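Local coordinates for protein histidine acid phosphatase (PDB 6RXF) that probably removes phosphate from inositol hexakisphosphate and lower inositol phosphates, and from 2,3-bisphosphoglycerate, as a histidine acid phosphatase of the MINPP1 subfamily, at residues A[168-173]-A[182-187]; A[137-142]-A[153-158]; A[470-475]-A[497-502]. The protein carries 1 engineered substitution. One frame throughout, in Å; residues are numbered along the deposited sequence.

Contacts 1 and 2 are neighbours, centres 8 Å apart, and share a zinc ion (chain H) lying between Glu155 of contact 2 and Lys183 of contact 1. Beside the metal, Asp184 OD2 lies 2.9 Å from Glu155 OE1, two like charges whose repulsion the zinc ions would probably ease. The two backbones bond to each other: Ile137 N lies 2.9 Å from Asn169 O, a probable hydrogen bond, and strands 136-141 and 185-187 pair in parallel within the main mixed sheet. Phe185 packs on Tyr139, joining the two side-chain clusters. Contact 3 reaches the same sheet through strand 471-476 yet touches neither, its nearest atoms about 18 Å from contact 1 and about 11 Å from contact 2.

Contact 1: residues A[168-173]-A[182-187]; sequences GNVSAP and GKDFQK. With ZN (zinc ion), chain H; ZN (zinc ion), chain I.
Val170 swings CG1 anti to its backbone N (chi1 -173°), while Asp184 keeps CG beside its own N (chi1 -82°), and these two rotations bring the methyl to within 3.9 Å of Asp184 OD1, the side chains crossing at about a right angle. The contact belongs to the alpha/beta domain of the histidine phosphatase fold, where the loop 168-173, running on from helix 145-161, packs against the turn that leads into strand 185-187. Pro173 comes nearer still, its ring carbons meeting oxygens. Its CG sits 3.3 Å from Asp184 O and its CB 3.3 Å from Gln186 OE1, van der Waals contacts that set the pyrrolidine ring against backbone carbonyl and side-chain amide oxygen alike; that amide oxygen takes a hydrogen bond from the backbone N of Asn175. The other carboxylate oxygen of Asp184, OD2, binds one zinc ion (chain I) at 1.9 Å, where a water is a further ligand. The bent chain of Lys183 brings NZ to OD2, close enough for a salt bridge. The same NZ lies 2.5 Å from the zinc ion of chain I and 2.6 Å from the second zinc ion (chain H), whose other protein ligand is Glu155 OE2. Both contacts are long for zinc-nitrogen bonds, and the salt-bridge and metal-ligand readings of NZ compete, which leaves its bridging role doubtful. Between Val170 and Pro173 a water bridges the backbones, donating to Ser171 O at 2.9 Å and to Asp184 O at 3.1 Å.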
# COMPACT_ATOMS: atom_id res chain seq x y z
N GLY A 168 -10.29 -23.01 15.94
CA GLY A 168 -9.32 -23.99 16.37
C GLY A 168 -8.38 -24.50 15.31
O GLY A 168 -7.57 -25.39 15.59
N ASN A 169 -8.43 -23.96 14.09
CA ASN A 169 -7.65 -24.47 12.98
C ASN A 169 -6.48 -23.56 12.61
O ASN A 169 -5.95 -23.67 11.50
CB ASN A 169 -8.54 -24.71 11.76
CG ASN A 169 -9.49 -25.88 11.95
OD1 ASN A 169 -10.63 -25.71 12.40
ND2 ASN A 169 -9.03 -27.08 11.60
N VAL A 170 -6.07 -22.66 13.49
CA VAL A 170 -5.01 -21.70 13.18
C VAL A 170 -3.66 -22.32 13.51
O VAL A 170 -3.47 -22.89 14.59
CB VAL A 170 -5.22 -20.38 13.94
CG1 VAL A 170 -4.22 -19.34 13.47
CG2 VAL A 170 -6.64 -19.88 13.75
N SER A 171 -2.72 -22.21 12.57
CA SER A 171 -1.36 -22.70 12.80
C SER A 171 -0.69 -21.87 13.89
O SER A 171 -0.67 -20.64 13.82
CB SER A 171 -0.55 -22.63 11.51
OG SER A 171 -0.87 -23.70 10.65
N ALA A 172 -0.13 -22.54 14.88
CA ALA A 172 0.57 -21.84 15.94
C ALA A 172 1.88 -21.28 15.39
O ALA A 172 2.72 -22.06 14.91
CB ALA A 172 0.84 -22.76 17.12
N PRO A 173 2.10 -19.97 15.42
CA PRO A 173 3.36 -19.42 14.92
C PRO A 173 4.52 -19.81 15.82
O PRO A 173 4.36 -20.04 17.03
CB PRO A 173 3.13 -17.91 14.95
CG PRO A 173 1.65 -17.72 15.12
CD PRO A 173 1.17 -18.92 15.87
N GLY A 182 -2.22 -10.40 18.53
CA GLY A 182 -1.42 -10.82 17.39
C GLY A 182 -0.72 -12.14 17.62
O GLY A 182 0.21 -12.50 16.90
N LYS A 183 -1.16 -12.87 18.65
CA LYS A 183 -0.60 -14.18 18.98
C LYS A 183 -0.73 -15.18 17.83
O LYS A 183 0.01 -16.17 17.80
CB LYS A 183 -1.28 -14.75 20.24
CG LYS A 183 -2.71 -15.34 20.07
CD LYS A 183 -3.69 -14.38 19.36
CE LYS A 183 -5.13 -14.87 19.35
NZ LYS A 183 -5.92 -14.12 18.33
N ASP A 184 -1.65 -14.95 16.90
CA ASP A 184 -1.90 -15.88 15.81
C ASP A 184 -1.02 -15.65 14.59
O ASP A 184 -1.02 -16.49 13.68
CB ASP A 184 -3.37 -15.80 15.37
CG ASP A 184 -4.28 -16.61 16.25
OD1 ASP A 184 -3.80 -17.56 16.89
OD2 ASP A 184 -5.49 -16.29 16.30
N PHE A 185 -0.27 -14.55 14.55
CA PHE A 185 0.38 -14.10 13.33
C PHE A 185 1.87 -14.41 13.37
O PHE A 185 2.57 -13.99 14.30
CB PHE A 185 0.15 -12.61 13.12
CG PHE A 185 -1.19 -12.30 12.55
CD1 PHE A 185 -2.32 -12.42 13.33
CD2 PHE A 185 -1.33 -11.95 11.21
CE1 PHE A 185 -3.57 -12.17 12.81
CE2 PHE A 185 -2.58 -11.70 10.68
CZ PHE A 185 -3.70 -11.81 11.48
N GLN A 186 2.35 -15.14 12.37
CA GLN A 186 3.77 -15.37 12.21
C GLN A 186 4.42 -14.14 11.59
O GLN A 186 3.93 -13.61 10.58
CB GLN A 186 4.01 -16.60 11.32
CG GLN A 186 5.44 -16.78 10.87
CD GLN A 186 6.32 -17.37 11.95
OE1 GLN A 186 5.85 -17.66 13.05
NE2 GLN A 186 7.59 -17.55 11.64
N LYS A 187 5.51 -13.68 12.19
CA LYS A 187 6.30 -12.61 11.59
C LYS A 187 7.13 -13.18 10.44
O LYS A 187 7.73 -14.25 10.57
CB LYS A 187 7.22 -11.96 12.62
CG LYS A 187 6.50 -10.99 13.54
CD LYS A 187 7.47 -10.18 14.40
CE LYS A 187 8.13 -11.06 15.45
NZ LYS A 187 8.86 -10.24 16.47
ZN ZN H . -5.21 -13.40 15.97
ZN ZN I . -7.19 -15.74 16.94
O HOH W 1 -0.92 -18.75 11.63
O HOH W 2 -8.34 -17.41 15.70

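Contact 2: residues A[137-142]-A[153-158]; sequences IAYQSS and NFEKGF. With ZN (zinc ion), chain H.
This contact is the strand-to-helix face of a beta-alpha-beta crossover: strand 136-141 leads into helix 145-161, and the chain then returns to strand 185-187, parallel to the first and next to it in the sheet. The segment axes approach to 11.0 Å and run nearly antiparallel, at 157°, as expected when the helix carries the chain back over the sheet. Tyr139 is the central side chain. Its CZ lies 3.8 Å from Glu155 CB and its CE2 3.8 Å from Glu155 OE1, with ring and carboxylate planes turned 42° from each other. At the ring edge, near its plane, Phe154 CD1 meets Tyr139 CE1 at 4.0 Å. The hydroxyl end reaches farther along the helix, Tyr139 OH standing 4.0 Å from Phe158 CD1. Two residues earlier on the strand, Ile137 meets Phe158 from the opposite direction, Ile137 CD1 lying 3.7 Å from Phe158 CE1. Every touching residue is buried, and further aromatics extend the cluster: Phe399 against Phe154, Phe127 edge-to-face with Phe158, and Phe185 against Tyr139. Without the ring, as with an alanine at Tyr139, strand and helix would probably be left with a gap, Glu155 CB and Phe154 losing the surface they pack on and the carboxylate being less firmly steered. Glu155 carries CG anti to its backbone N (chi1 153°) and extends beyond it past the tyrosine ring toward the zinc ion (chain H), near which Lys183 NZ also lies. The metal bond is made by Glu155 OE2, at 2.1 Å.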
# COMPACT_ATOMS: atom_id res chain seq x y z
N ILE A 137 -4.98 -22.91 8.89
CA ILE A 137 -4.92 -21.60 8.27
C ILE A 137 -3.72 -20.86 8.83
O ILE A 137 -3.53 -20.83 10.06
CB ILE A 137 -6.21 -20.79 8.50
CG1 ILE A 137 -7.42 -21.52 7.93
CG2 ILE A 137 -6.10 -19.41 7.88
CD1 ILE A 137 -8.73 -20.87 8.32
N ALA A 138 -2.91 -20.28 7.95
CA ALA A 138 -1.69 -19.59 8.34
C ALA A 138 -1.88 -18.09 8.17
O ALA A 138 -2.26 -17.63 7.08
CB ALA A 138 -0.50 -20.09 7.51
N TYR A 139 -1.63 -17.33 9.24
CA TYR A 139 -1.67 -15.88 9.22
C TYR A 139 -0.24 -15.36 9.37
O TYR A 139 0.50 -15.82 10.24
CB TYR A 139 -2.54 -15.32 10.35
CG TYR A 139 -4.02 -15.55 10.19
CD1 TYR A 139 -4.79 -14.77 9.33
CD2 TYR A 139 -4.67 -16.54 10.93
CE1 TYR A 139 -6.15 -14.98 9.19
CE2 TYR A 139 -6.03 -16.75 10.81
CZ TYR A 139 -6.77 -15.97 9.93
OH TYR A 139 -8.12 -16.18 9.79
N GLN A 140 0.14 -14.41 8.52
CA GLN A 140 1.47 -13.84 8.56
C GLN A 140 1.42 -12.32 8.43
O GLN A 140 0.50 -11.76 7.82
CB GLN A 140 2.36 -14.41 7.45
CG GLN A 140 2.30 -15.92 7.35
CD GLN A 140 3.49 -16.49 6.62
OE1 GLN A 140 4.08 -15.82 5.76
NE2 GLN A 140 3.86 -17.71 6.96
N SER A 141 2.42 -11.67 9.01
CA SER A 141 2.48 -10.22 9.07
C SER A 141 3.93 -9.79 8.89
O SER A 141 4.86 -10.59 9.00
CB SER A 141 1.90 -9.70 10.40
OG SER A 141 2.45 -8.45 10.77
N SER A 142 4.11 -8.51 8.56
CA SER A 142 5.46 -7.97 8.47
C SER A 142 6.09 -7.80 9.84
O SER A 142 7.32 -7.81 9.96
CB SER A 142 5.46 -6.63 7.74
OG SER A 142 4.72 -5.67 8.47
N ASN A 153 -8.19 -7.77 12.28
CA ASN A 153 -9.52 -7.41 11.81
C ASN A 153 -9.97 -8.31 10.67
O ASN A 153 -11.14 -8.72 10.62
CB ASN A 153 -9.54 -5.95 11.39
CG ASN A 153 -9.65 -5.02 12.58
OD1 ASN A 153 -10.75 -4.77 13.08
ND2 ASN A 153 -8.51 -4.53 13.07
N PHE A 154 -9.06 -8.63 9.75
CA PHE A 154 -9.36 -9.63 8.73
C PHE A 154 -9.78 -10.95 9.38
O PHE A 154 -10.79 -11.55 9.00
CB PHE A 154 -8.13 -9.83 7.84
CG PHE A 154 -8.29 -10.88 6.76
CD1 PHE A 154 -8.17 -12.24 7.06
CD2 PHE A 154 -8.49 -10.51 5.43
CE1 PHE A 154 -8.29 -13.20 6.06
CE2 PHE A 154 -8.61 -11.47 4.43
CZ PHE A 154 -8.51 -12.82 4.75
N GLU A 155 -9.01 -11.40 10.37
CA GLU A 155 -9.30 -12.68 11.00
C GLU A 155 -10.65 -12.66 11.71
O GLU A 155 -11.38 -13.66 11.70
CB GLU A 155 -8.17 -13.05 11.97
CG GLU A 155 -8.60 -13.94 13.12
CD GLU A 155 -7.43 -14.40 13.96
OE1 GLU A 155 -7.29 -15.63 14.16
OE2 GLU A 155 -6.65 -13.54 14.43
N LYS A 156 -11.00 -11.53 12.33
CA LYS A 156 -12.31 -11.43 12.98
C LYS A 156 -13.44 -11.50 11.96
O LYS A 156 -14.46 -12.16 12.19
CB LYS A 156 -12.40 -10.15 13.79
CG LYS A 156 -13.34 -10.26 14.97
CD LYS A 156 -12.65 -9.82 16.25
NZ LYS A 156 -11.55 -7.92 17.39
N GLY A 157 -13.29 -10.81 10.83
CA GLY A 157 -14.28 -10.94 9.77
C GLY A 157 -14.35 -12.35 9.23
O GLY A 157 -15.43 -12.86 8.91
N PHE A 158 -13.20 -13.01 9.11
CA PHE A 158 -13.17 -14.40 8.66
C PHE A 158 -13.95 -15.31 9.60
O PHE A 158 -14.70 -16.18 9.16
CB PHE A 158 -11.72 -14.87 8.52
CG PHE A 158 -11.58 -16.18 7.80
CD1 PHE A 158 -11.66 -17.38 8.48
CD2 PHE A 158 -11.37 -16.20 6.43
CE1 PHE A 158 -11.53 -18.58 7.82
CE2 PHE A 158 -11.24 -17.40 5.76
CZ PHE A 158 -11.32 -18.59 6.45
ZN ZN H . -5.21 -13.40 15.97

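Contact 3: residues A[470-475]-A[497-502]; sequences PIVRML and YKLTEL
Val472 and Tyr497 form the closely joined part of this contact, an antiparallel hydrogen-bonded pair. Val472 N donates to Tyr497 O at 2.7 Å (N-H...O 144°), and Tyr497 N returns a straighter bond to Val472 O at 2.9 Å (161°). Tyr497 O has a second visitor, the CA-H of Ile471, with CA 3.2 Å away. Val472 O in turn lies in the plane of the Tyr497 ring, at its edge, 4.0 Å from CD1 of that ring. The next bond is at the start of the helix: Leu499 N, just after Lys498 at the N-cap position, donates to Pro470 O at 3.0 Å, so the antiparallel hydrogen-bonding pattern continues one step beyond strand 497-498, to the first residue of the helix. In this way strand 471-476, part of the main sheet of the phosphatase fold, pairs with the short strand 497-498 and takes on helix 499-505 beside it. The helix adds apolar contact on the side of Val472, whose CB meets Leu502 CD1 at 4.0 Å, while Leu499 also packs on helix 376-390. On the face of Ile471 and Lys498, a non-hydrogen-bonded pair, the segments touch lightly, Ile471 CG2 to Lys498 CG at 4.2 Å. Ile471 is buried there against Tyr455 and Pro35. Lys498 makes the solvent side, partly exposed; it keeps CG beside its backbone N (chi1 -85°) and then extends, its NZ hydrogen-bonding Arg518 O near the C-terminus.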
# COMPACT_ATOMS: atom_id res chain seq x y z
N PRO A 470 -2.63 -28.68 -10.77
CA PRO A 470 -3.54 -27.67 -10.22
C PRO A 470 -3.67 -26.48 -11.15
O PRO A 470 -2.79 -26.20 -11.97
CB PRO A 470 -2.88 -27.27 -8.90
CG PRO A 470 -1.93 -28.39 -8.58
CD PRO A 470 -1.48 -28.94 -9.89
N ILE A 471 -4.78 -25.76 -11.01
CA ILE A 471 -5.04 -24.56 -11.80
C ILE A 471 -5.31 -23.39 -10.87
O ILE A 471 -5.80 -23.57 -9.75
CB ILE A 471 -6.21 -24.75 -12.79
CG1 ILE A 471 -7.49 -25.15 -12.05
CG2 ILE A 471 -5.85 -25.80 -13.83
CD1 ILE A 471 -8.70 -25.13 -12.94
N VAL A 472 -4.97 -22.18 -11.33
CA VAL A 472 -4.92 -21.00 -10.48
C VAL A 472 -5.69 -19.86 -11.14
O VAL A 472 -5.59 -19.64 -12.35
CB VAL A 472 -3.46 -20.56 -10.21
CG1 VAL A 472 -3.42 -19.41 -9.20
CG2 VAL A 472 -2.62 -21.73 -9.74
N ARG A 473 -6.45 -19.13 -10.33
CA ARG A 473 -7.17 -17.94 -10.74
C ARG A 473 -6.82 -16.81 -9.78
O ARG A 473 -6.63 -17.04 -8.59
CB ARG A 473 -8.69 -18.20 -10.75
CG ARG A 473 -9.54 -17.02 -11.17
CD ARG A 473 -10.06 -16.22 -9.97
NE ARG A 473 -10.70 -17.05 -8.95
CZ ARG A 473 -11.96 -17.49 -9.03
NH1 ARG A 473 -12.69 -17.21 -10.10
NH2 ARG A 473 -12.47 -18.22 -8.06
N MET A 474 -6.74 -15.58 -10.30
CA MET A 474 -6.22 -14.46 -9.53
C MET A 474 -7.25 -13.34 -9.41
O MET A 474 -7.89 -12.96 -10.40
CB MET A 474 -4.94 -13.91 -10.16
CG MET A 474 -4.29 -12.79 -9.36
SD MET A 474 -3.01 -11.95 -10.32
CE MET A 474 -1.68 -11.82 -9.14
N LEU A 475 -7.38 -12.81 -8.19
CA LEU A 475 -8.15 -11.60 -7.90
C LEU A 475 -7.20 -10.49 -7.48
O LEU A 475 -6.33 -10.70 -6.63
CB LEU A 475 -9.18 -11.85 -6.79
CG LEU A 475 -10.30 -12.89 -6.90
CD1 LEU A 475 -11.42 -12.56 -5.92
CD2 LEU A 475 -10.84 -12.97 -8.31
N TYR A 497 -5.27 -20.76 -14.99
CA TYR A 497 -3.97 -21.11 -15.55
C TYR A 497 -3.38 -22.28 -14.78
O TYR A 497 -3.46 -22.33 -13.55
CB TYR A 497 -2.99 -19.93 -15.49
CG TYR A 497 -3.44 -18.68 -16.22
CD1 TYR A 497 -4.48 -17.90 -15.75
CD2 TYR A 497 -2.79 -18.27 -17.38
CE1 TYR A 497 -4.88 -16.75 -16.41
CE2 TYR A 497 -3.17 -17.12 -18.05
CZ TYR A 497 -4.22 -16.37 -17.56
OH TYR A 497 -4.60 -15.23 -18.24
N LYS A 498 -2.78 -23.22 -15.50
CA LYS A 498 -2.05 -24.31 -14.86
C LYS A 498 -0.88 -23.76 -14.05
O LYS A 498 -0.26 -22.76 -14.41
CB LYS A 498 -1.54 -25.30 -15.90
CG LYS A 498 -2.54 -26.35 -16.31
CD LYS A 498 -1.93 -27.27 -17.36
CE LYS A 498 -2.84 -28.46 -17.66
NZ LYS A 498 -2.26 -29.31 -18.74
N LEU A 499 -0.58 -24.45 -12.94
CA LEU A 499 0.53 -24.05 -12.09
C LEU A 499 1.87 -24.15 -12.82
O LEU A 499 2.73 -23.28 -12.66
CB LEU A 499 0.55 -24.91 -10.83
CG LEU A 499 1.68 -24.65 -9.83
CD1 LEU A 499 1.61 -23.21 -9.33
CD2 LEU A 499 1.57 -25.63 -8.69
N THR A 500 2.06 -25.22 -13.59
CA THR A 500 3.29 -25.37 -14.37
C THR A 500 3.47 -24.22 -15.34
O THR A 500 4.59 -23.73 -15.54
CB THR A 500 3.27 -26.70 -15.13
OG1 THR A 500 2.03 -26.82 -15.85
CG2 THR A 500 3.42 -27.87 -14.19
N GLU A 501 2.39 -23.78 -15.98
CA GLU A 501 2.49 -22.67 -16.92
C GLU A 501 2.94 -21.39 -16.21
O GLU A 501 3.80 -20.66 -16.71
CB GLU A 501 1.16 -22.45 -17.64
CG GLU A 501 1.06 -21.14 -18.40
CD GLU A 501 1.88 -21.12 -19.68
OE1 GLU A 501 2.65 -22.08 -19.93
OE2 GLU A 501 1.76 -20.13 -20.43
N LEU A 502 2.38 -21.13 -15.03
CA LEU A 502 2.73 -19.91 -14.31
C LEU A 502 4.17 -19.96 -13.81
O LEU A 502 4.86 -18.93 -13.78
CB LEU A 502 1.78 -19.69 -13.14
CG LEU A 502 0.44 -19.12 -13.61
CD1 LEU A 502 -0.51 -18.97 -12.44
CD2 LEU A 502 0.67 -17.80 -14.33